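Local coordinates for polyguluronate lyase (Corynebacterium sp., PDB 1UAI), which probably cleaves poly(alpha-L-guluronate) in alginate as a lyase, using a jellyroll beta-sandwich fold, at residues F158-I169 with Y172-H183. Residues are numbered along the deposited sequence; the frame is centred on the assembly and turned at random.
Sequences FEGKFVVSGGKI and YYNGVLQTTISH
Two successive antiparallel hairpins at one margin of the jellyroll beta-sandwich bring Gly160 and Lys161 against Tyr173 and Tyr172, and Lys168 and Ile169 against Ser182 and Ile181. Type I' turns, Ser165 to Lys168 and Tyr173 to Val176, reverse the chain; their middle residues, Gly166-Gly167 and Asn174-Gly175, suit the positive phi angles required.

Asn174 also finishes the first ladder. Its backbone N donates to Glu159 O (2.7 Å), and its side-chain OD1 receives Glu159 N at 2.9 Å in a nearly straight bond (171°). With CG beside the backbone N (chi1 -71°), the amide reaches across to strand 158-165, where it acts much as one more main-chain carbonyl would. One water links Glu159 O to Gly175 N, while the Glu159 carboxylate turns to a salt bridge with Arg100.

Lys161 and Tyr172, a hydrogen-bonded pair, lie side by side. A bend at chi3 (68°) brings the lysine tail over one ring face: CE sits 3.6 Å from Tyr172 CD2 as a CH-pi contact, and NZ makes a cation-pi contact 4.7 Å from the ring centroid. Lys161 O meets the ring edge in plane, and Val163 CG2 touches Tyr172 CE2. On the opposite face of the sheet, Phe158 CB packs on Tyr173 CE1 at 3.6 Å, the two rings oblique to each other.

In the second hairpin, the Lys168 tail extends toward strand 176-182, and NZ donates to Ser182 OG (2.6 Å). Ile169 is buried: its CD1 reaches His183 CB at 3.6 Å, and its side chain, like that of Ile181, touches strand 124-131 of the other sheet. The His183 ring is tethered through NE2 to Asn188.

The chemistry thus divides: Ile169 and Ile181 turn into the sandwich interior, whereas the lysines lend methylenes to packing and keep their ammonium groups for a ring face or hydroxyl.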
loop_
_atom_site.group_PDB
_atom_site.type_symbol
_atom_site.label_atom_id
_atom_site.label_comp_id
_atom_site.label_asym_id
_atom_site.label_seq_id
_atom_site.Cartn_x
_atom_site.Cartn_y
_atom_site.Cartn_z
ATOM N N PHE A 158 2.576 12.306 5.251
ATOM C CA PHE A 158 1.203 12.720 5.494
ATOM C C PHE A 158 0.513 11.592 6.238
ATOM O O PHE A 158 1.002 10.456 6.260
ATOM C CB PHE A 158 0.466 13.019 4.177
ATOM C CG PHE A 158 0.231 11.808 3.313
ATOM C CD1 PHE A 158 -0.932 11.049 3.442
ATOM C CD2 PHE A 158 1.178 11.424 2.373
ATOM C CE1 PHE A 158 -1.142 9.923 2.642
ATOM C CE2 PHE A 158 0.980 10.304 1.572
ATOM C CZ PHE A 158 -0.182 9.552 1.705
ATOM N N GLU A 159 -0.607 11.915 6.869
ATOM C CA GLU A 159 -1.368 10.923 7.602
ATOM C C GLU A 159 -2.668 10.657 6.862
ATOM O O GLU A 159 -3.463 11.569 6.632
ATOM C CB GLU A 159 -1.659 11.413 9.023
ATOM C CG GLU A 159 -2.395 10.400 9.887
ATOM C CD GLU A 159 -2.462 10.821 11.343
ATOM O OE1 GLU A 159 -1.396 10.908 11.987
ATOM O OE2 GLU A 159 -3.577 11.071 11.844
ATOM N N GLY A 160 -2.864 9.406 6.465
ATOM C CA GLY A 160 -4.083 9.040 5.778
ATOM C C GLY A 160 -4.921 8.180 6.697
ATOM O O GLY A 160 -4.398 7.526 7.601
ATOM N N LYS A 161 -6.230 8.195 6.487
ATOM C CA LYS A 161 -7.111 7.377 7.299
ATOM C C LYS A 161 -8.348 6.942 6.539
ATOM O O LYS A 161 -8.951 7.729 5.807
ATOM C CB LYS A 161 -7.550 8.120 8.568
ATOM C CG LYS A 161 -8.460 7.287 9.474
ATOM C CD LYS A 161 -8.737 7.950 10.819
ATOM C CE LYS A 161 -9.581 9.205 10.680
ATOM N NZ LYS A 161 -9.936 9.775 12.012
ATOM N N PHE A 162 -8.694 5.670 6.700
ATOM C CA PHE A 162 -9.899 5.100 6.113
ATOM C C PHE A 162 -10.771 4.707 7.301
ATOM O O PHE A 162 -10.283 4.076 8.240
ATOM C CB PHE A 162 -9.625 3.793 5.364
ATOM C CG PHE A 162 -8.899 3.940 4.061
ATOM C CD1 PHE A 162 -9.498 4.551 2.965
ATOM C CD2 PHE A 162 -7.643 3.364 3.901
ATOM C CE1 PHE A 162 -8.858 4.575 1.725
ATOM C CE2 PHE A 162 -6.996 3.383 2.670
ATOM C CZ PHE A 162 -7.603 3.988 1.579
ATOM N N VAL A 163 -12.045 5.079 7.269
ATOM C CA VAL A 163 -12.978 4.671 8.315
ATOM C C VAL A 163 -14.186 4.126 7.567
ATOM O O VAL A 163 -14.837 4.852 6.814
ATOM C CB VAL A 163 -13.434 5.838 9.221
ATOM C CG1 VAL A 163 -14.438 5.326 10.250
ATOM C CG2 VAL A 163 -12.243 6.451 9.930
ATOM N N VAL A 164 -14.459 2.839 7.750
ATOM C CA VAL A 164 -15.582 2.199 7.082
ATOM C C VAL A 164 -16.634 1.778 8.096
ATOM O O VAL A 164 -16.333 1.077 9.064
ATOM C CB VAL A 164 -15.137 0.946 6.294
ATOM C CG1 VAL A 164 -16.296 0.427 5.452
ATOM C CG2 VAL A 164 -13.939 1.272 5.420
ATOM N N SER A 165 -17.865 2.223 7.870
ATOM C CA SER A 165 -18.980 1.885 8.745
ATOM C C SER A 165 -20.283 2.323 8.087
ATOM O O SER A 165 -20.297 3.267 7.299
ATOM C CB SER A 165 -18.828 2.575 10.105
ATOM O OG SER A 165 -18.888 3.984 9.977
ATOM N N GLY A 166 -21.367 1.621 8.398
ATOM C CA GLY A 166 -22.666 1.968 7.846
ATOM C C GLY A 166 -22.758 2.052 6.333
ATOM O O GLY A 166 -23.529 2.854 5.801
ATOM N N GLY A 167 -21.983 1.227 5.639
ATOM C CA GLY A 167 -22.009 1.225 4.186
ATOM C C GLY A 167 -21.356 2.438 3.554
ATOM O O GLY A 167 -21.633 2.769 2.400
ATOM N N LYS A 168 -20.485 3.102 4.306
ATOM C CA LYS A 168 -19.796 4.286 3.810
ATOM C C LYS A 168 -18.317 4.248 4.166
ATOM O O LYS A 168 -17.940 3.772 5.235
ATOM C CB LYS A 168 -20.406 5.554 4.418
ATOM C CG LYS A 168 -21.886 5.757 4.134
ATOM C CD LYS A 168 -22.132 6.089 2.675
ATOM C CE LYS A 168 -23.597 6.411 2.431
ATOM N NZ LYS A 168 -23.865 6.792 1.017
ATOM N N ILE A 169 -17.488 4.756 3.262
ATOM C CA ILE A 169 -16.052 4.827 3.491
ATOM C C ILE A 169 -15.675 6.305 3.561
ATOM O O ILE A 169 -15.878 7.045 2.599
ATOM C CB ILE A 169 -15.246 4.187 2.338
ATOM C CG1 ILE A 169 -15.630 2.714 2.167
ATOM C CG2 ILE A 169 -13.752 4.326 2.621
ATOM C CD1 ILE A 169 -15.004 2.060 0.944
ATOM N N TYR A 172 -9.646 10.311 4.881
ATOM C CA TYR A 172 -9.027 11.531 5.394
ATOM C C TYR A 172 -7.565 11.688 4.994
ATOM O O TYR A 172 -6.845 10.705 4.820
ATOM C CB TYR A 172 -9.093 11.539 6.925
ATOM C CG TYR A 172 -10.482 11.406 7.495
ATOM C CD1 TYR A 172 -11.190 12.526 7.922
ATOM C CD2 TYR A 172 -11.092 10.157 7.605
ATOM C CE1 TYR A 172 -12.474 12.409 8.444
ATOM C CE2 TYR A 172 -12.375 10.027 8.125
ATOM C CZ TYR A 172 -13.060 11.158 8.542
ATOM O OH TYR A 172 -14.335 11.041 9.044
ATOM N N TYR A 173 -7.142 12.944 4.879
ATOM C CA TYR A 173 -5.767 13.310 4.549
ATOM C C TYR A 173 -5.411 14.403 5.553
ATOM O O TYR A 173 -6.038 15.467 5.575
ATOM C CB TYR A 173 -5.689 13.849 3.122
ATOM C CG TYR A 173 -4.356 14.456 2.740
ATOM C CD1 TYR A 173 -3.266 13.658 2.393
ATOM C CD2 TYR A 173 -4.203 15.841 2.678
ATOM C CE1 TYR A 173 -2.057 14.230 1.983
ATOM C CE2 TYR A 173 -3.008 16.420 2.273
ATOM C CZ TYR A 173 -1.941 15.612 1.923
ATOM O OH TYR A 173 -0.771 16.189 1.480
ATOM N N ASN A 174 -4.415 14.126 6.387
ATOM C CA ASN A 174 -3.989 15.049 7.431
ATOM C C ASN A 174 -5.163 15.570 8.257
ATOM O O ASN A 174 -5.259 16.762 8.560
ATOM C CB ASN A 174 -3.174 16.204 6.840
ATOM C CG ASN A 174 -1.801 15.756 6.375
ATOM O OD1 ASN A 174 -1.274 14.750 6.857
ATOM N ND2 ASN A 174 -1.209 16.502 5.451
ATOM N N GLY A 175 -6.057 14.651 8.613
ATOM C CA GLY A 175 -7.208 14.988 9.435
ATOM C C GLY A 175 -8.422 15.579 8.748
ATOM O O GLY A 175 -9.469 15.728 9.378
ATOM N N VAL A 176 -8.305 15.906 7.467
ATOM C CA VAL A 176 -9.418 16.500 6.737
ATOM C C VAL A 176 -10.131 15.488 5.842
ATOM O O VAL A 176 -9.496 14.780 5.059
ATOM C CB VAL A 176 -8.930 17.692 5.879
ATOM C CG1 VAL A 176 -10.097 18.311 5.123
ATOM C CG2 VAL A 176 -8.259 18.729 6.770
ATOM N N LEU A 177 -11.454 15.423 5.966
ATOM C CA LEU A 177 -12.258 14.510 5.162
ATOM C C LEU A 177 -12.140 14.904 3.694
ATOM O O LEU A 177 -12.410 16.049 3.325
ATOM C CB LEU A 177 -13.724 14.569 5.605
ATOM C CG LEU A 177 -14.710 13.656 4.870
ATOM C CD1 LEU A 177 -14.300 12.201 5.034
ATOM C CD2 LEU A 177 -16.109 13.876 5.419
ATOM N N GLN A 178 -11.738 13.950 2.861
ATOM C CA GLN A 178 -11.557 14.195 1.434
ATOM C C GLN A 178 -12.743 13.736 0.606
ATOM O O GLN A 178 -13.121 14.384 -0.373
ATOM C CB GLN A 178 -10.302 13.478 0.937
ATOM C CG GLN A 178 -9.026 13.933 1.612
ATOM C CD GLN A 178 -8.768 15.410 1.409
ATOM O OE1 GLN A 178 -8.733 15.891 0.277
ATOM N NE2 GLN A 178 -8.586 16.140 2.504
ATOM N N THR A 179 -13.320 12.604 0.990
ATOM C CA THR A 179 -14.457 12.059 0.271
ATOM C C THR A 179 -15.138 10.971 1.082
ATOM O O THR A 179 -14.534 10.378 1.978
ATOM C CB THR A 179 -14.017 11.454 -1.087
ATOM O OG1 THR A 179 -15.174 11.046 -1.827
ATOM C CG2 THR A 179 -13.114 10.242 -0.871
ATOM N N THR A 180 -16.409 10.742 0.772
ATOM C CA THR A 180 -17.197 9.701 1.412
ATOM C C THR A 180 -17.711 8.858 0.254
ATOM O O THR A 180 -18.390 9.367 -0.640
ATOM C CB THR A 180 -18.381 10.278 2.207
ATOM O OG1 THR A 180 -17.881 11.128 3.246
ATOM C CG2 THR A 180 -19.197 9.157 2.834
ATOM N N ILE A 181 -17.362 7.576 0.266
ATOM C CA ILE A 181 -17.741 6.656 -0.795
ATOM C C ILE A 181 -18.722 5.593 -0.322
ATOM O O ILE A 181 -18.499 4.943 0.697
ATOM C CB ILE A 181 -16.479 5.965 -1.365
ATOM C CG1 ILE A 181 -15.552 7.020 -1.978
ATOM C CG2 ILE A 181 -16.866 4.912 -2.394
ATOM C CD1 ILE A 181 -14.187 6.494 -2.365
ATOM N N SER A 182 -19.811 5.425 -1.063
ATOM C CA SER A 182 -20.807 4.416 -0.727
ATOM C C SER A 182 -20.220 3.056 -1.089
ATOM O O SER A 182 -19.736 2.856 -2.203
ATOM C CB SER A 182 -22.101 4.657 -1.508
ATOM O OG SER A 182 -22.704 5.881 -1.127
ATOM N N HIS A 183 -20.262 2.127 -0.142
ATOM C CA HIS A 183 -19.715 0.791 -0.350
ATOM C C HIS A 183 -20.408 -0.156 0.623
ATOM O O HIS A 183 -20.324 0.027 1.835
ATOM C CB HIS A 183 -18.209 0.817 -0.085
ATOM C CG HIS A 183 -17.516 -0.475 -0.378
ATOM N ND1 HIS A 183 -17.452 -1.016 -1.644
ATOM C CD2 HIS A 183 -16.840 -1.325 0.430
ATOM C CE1 HIS A 183 -16.765 -2.144 -1.603
ATOM N NE2 HIS A 183 -16.383 -2.354 -0.356
HETATM O O HOH W 1 -5.865 11.811 8.222
#